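Local coordinates for protein HI1317 (PDB 1JOV) that probably interconverts the alpha and beta anomers of D-glucose 6-phosphate, at residues T136-G141 against G259-V264. Numbering follows the deposited sequence.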
loop_
_atom_site.group_PDB
_atom_site.type_symbol
_atom_site.label_atom_id
_atom_site.label_comp_id
_atom_site.label_asym_id
_atom_site.label_seq_id
_atom_site.Cartn_x
_atom_site.Cartn_y
_atom_site.Cartn_z
ATOM N N THR A 136 6.160 7.578 -1.216
ATOM C CA THR A 136 5.576 8.725 -1.940
ATOM C C THR A 136 5.377 8.365 -3.391
ATOM O O THR A 136 6.263 7.742 -3.979
ATOM C CB THR A 136 6.540 9.920 -1.920
ATOM O OG1 THR A 136 6.757 10.315 -0.572
ATOM C CG2 THR A 136 5.965 11.084 -2.698
ATOM N N PHE A 137 4.242 8.720 -3.946
ATOM C CA PHE A 137 3.946 8.505 -5.341
ATOM C C PHE A 137 3.837 9.869 -6.036
ATOM O O PHE A 137 3.172 10.739 -5.497
ATOM C CB PHE A 137 2.600 7.740 -5.563
ATOM C CG PHE A 137 2.087 7.714 -6.982
ATOM C CD1 PHE A 137 2.479 6.709 -7.848
ATOM C CD2 PHE A 137 1.249 8.704 -7.495
ATOM C CE1 PHE A 137 2.054 6.681 -9.187
ATOM C CE2 PHE A 137 0.812 8.701 -8.817
ATOM C CZ PHE A 137 1.211 7.684 -9.685
ATOM N N THR A 138 4.460 10.076 -7.208
ATOM C CA THR A 138 4.338 11.331 -7.953
ATOM C C THR A 138 3.918 10.992 -9.335
ATOM O O THR A 138 4.488 10.100 -10.016
ATOM C CB THR A 138 5.709 12.069 -8.055
ATOM O OG1 THR A 138 6.231 12.215 -6.702
ATOM C CG2 THR A 138 5.478 13.509 -8.673
ATOM N N HIS A 139 3.040 11.841 -9.824
ATOM C CA HIS A 139 2.444 11.761 -11.137
ATOM C C HIS A 139 3.107 12.706 -12.148
ATOM O O HIS A 139 3.184 13.880 -11.862
ATOM C CB HIS A 139 0.998 12.257 -10.895
ATOM C CG HIS A 139 0.222 12.630 -12.100
ATOM N ND1 HIS A 139 0.097 11.843 -13.225
ATOM C CD2 HIS A 139 -0.544 13.731 -12.327
ATOM C CE1 HIS A 139 -0.733 12.442 -14.072
ATOM N NE2 HIS A 139 -1.078 13.609 -13.578
ATOM N N TYR A 140 3.530 12.180 -13.292
ATOM C CA TYR A 140 4.084 13.002 -14.336
ATOM C C TYR A 140 3.288 12.861 -15.614
ATOM O O TYR A 140 3.798 13.079 -16.726
ATOM C CB TYR A 140 5.545 12.627 -14.583
ATOM C CG TYR A 140 6.417 13.017 -13.385
ATOM C CD1 TYR A 140 6.607 14.335 -13.016
ATOM C CD2 TYR A 140 7.044 12.031 -12.659
ATOM C CE1 TYR A 140 7.411 14.622 -11.900
ATOM C CE2 TYR A 140 7.828 12.298 -11.575
ATOM C CZ TYR A 140 8.013 13.586 -11.176
ATOM O OH TYR A 140 8.791 13.879 -10.083
ATOM N N GLY A 141 2.021 12.473 -15.438
ATOM C CA GLY A 141 1.088 12.162 -16.482
ATOM C C GLY A 141 0.651 13.268 -17.407
ATOM O O GLY A 141 1.055 14.422 -17.295
ATOM N N GLY A 259 3.467 16.514 -11.533
ATOM C CA GLY A 259 4.409 16.831 -10.470
ATOM C C GLY A 259 3.917 16.866 -9.074
ATOM O O GLY A 259 4.751 16.944 -8.155
ATOM N N GLU A 260 2.610 16.670 -8.849
ATOM C CA GLU A 260 2.078 16.597 -7.511
ATOM C C GLU A 260 2.256 15.204 -6.920
ATOM O O GLU A 260 2.253 14.222 -7.650
ATOM C CB GLU A 260 0.638 16.996 -7.456
ATOM C CG GLU A 260 0.401 18.475 -7.907
ATOM C CD GLU A 260 -1.014 18.949 -7.657
ATOM O OE1 GLU A 260 -1.975 18.188 -7.851
ATOM O OE2 GLU A 260 -1.204 20.075 -7.214
ATOM N N SER A 261 2.542 15.110 -5.663
ATOM C CA SER A 261 2.673 13.818 -5.048
ATOM C C SER A 261 1.696 13.548 -3.927
ATOM O O SER A 261 0.998 14.489 -3.441
ATOM C CB SER A 261 4.093 13.680 -4.531
ATOM O OG SER A 261 4.261 14.700 -3.595
ATOM N N LEU A 262 1.631 12.300 -3.470
ATOM C CA LEU A 262 0.869 11.987 -2.309
ATOM C C LEU A 262 1.708 10.932 -1.608
ATOM O O LEU A 262 2.373 10.121 -2.253
ATOM C CB LEU A 262 -0.563 11.579 -2.641
ATOM C CG LEU A 262 -0.845 10.107 -2.998
ATOM C CD1 LEU A 262 -2.337 9.820 -2.944
ATOM C CD2 LEU A 262 -0.295 9.774 -4.385
ATOM N N SER A 263 1.704 10.946 -0.275
ATOM C CA SER A 263 2.499 9.968 0.399
ATOM C C SER A 263 1.950 9.579 1.736
ATOM O O SER A 263 0.992 10.181 2.223
ATOM C CB SER A 263 3.910 10.501 0.603
ATOM O OG SER A 263 3.917 11.613 1.482
ATOM N N VAL A 264 2.581 8.570 2.331
ATOM C CA VAL A 264 2.233 8.091 3.671
ATOM C C VAL A 264 3.503 7.684 4.397
ATOM O O VAL A 264 4.449 7.118 3.825
ATOM C CB VAL A 264 1.217 6.925 3.642
ATOM C CG1 VAL A 264 1.826 5.703 2.980
ATOM C CG2 VAL A 264 0.720 6.605 5.052
#
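Gly259 donates its N-H to His139 O over 2.7 Å, with the donor almost in line with the carbonyl (C=O...N angle 173°), and its CA lies 4.0 Å from Tyr140 CE1. This bond closes the ladder just beyond the strand proper; a positive phi at Gly259 marks the turn from which the chain enters the sheet. Glu260 takes part through its backbone: its O accepts a weak hydrogen bond from His139 N and also meets Thr138 CG2 at 3.5 Å. The Glu260 carboxylate turns elsewhere, to a salt bridge with Arg251 and the backbone N of Glu257.

Ser261 faces Thr138 in a non-hydrogen-bonded antiparallel pair. Its CB sits 3.4 Å from Thr138 OG1 and also meets Thr136 CG2, which, anti to the backbone N, reaches diagonally across to it. Leu262 and Phe137 form the hydrogen-bonded pair, with Phe137 N to Leu262 O at 2.9 Å (174° at the hydrogen); Leu262 N donates in return to Phe137 O. On the opposite face from the hydroxyls, Leu262 CD2 touches Phe137 CD2 at 3.6 Å, the ring lying oblique to the methyl. Ser263 then pairs with Thr136, whose OG1 approaches Ser263 CB to 3.1 Å; Ser263 OG itself bonds to His134.

Segments 136-139 and 261-264 run antiparallel (170°), and the pairing joins strands 133-139 and 261-268 within the antiparallel sheet of this galactose mutarotase-like fold. Chemically, backbone bonds set the register; the Thr/Ser face adds carbon-oxygen and methyl packing, whereas Phe137 and Leu262 pack inward against the sheet carrying the predicted catalytic residues His150 and Glu248.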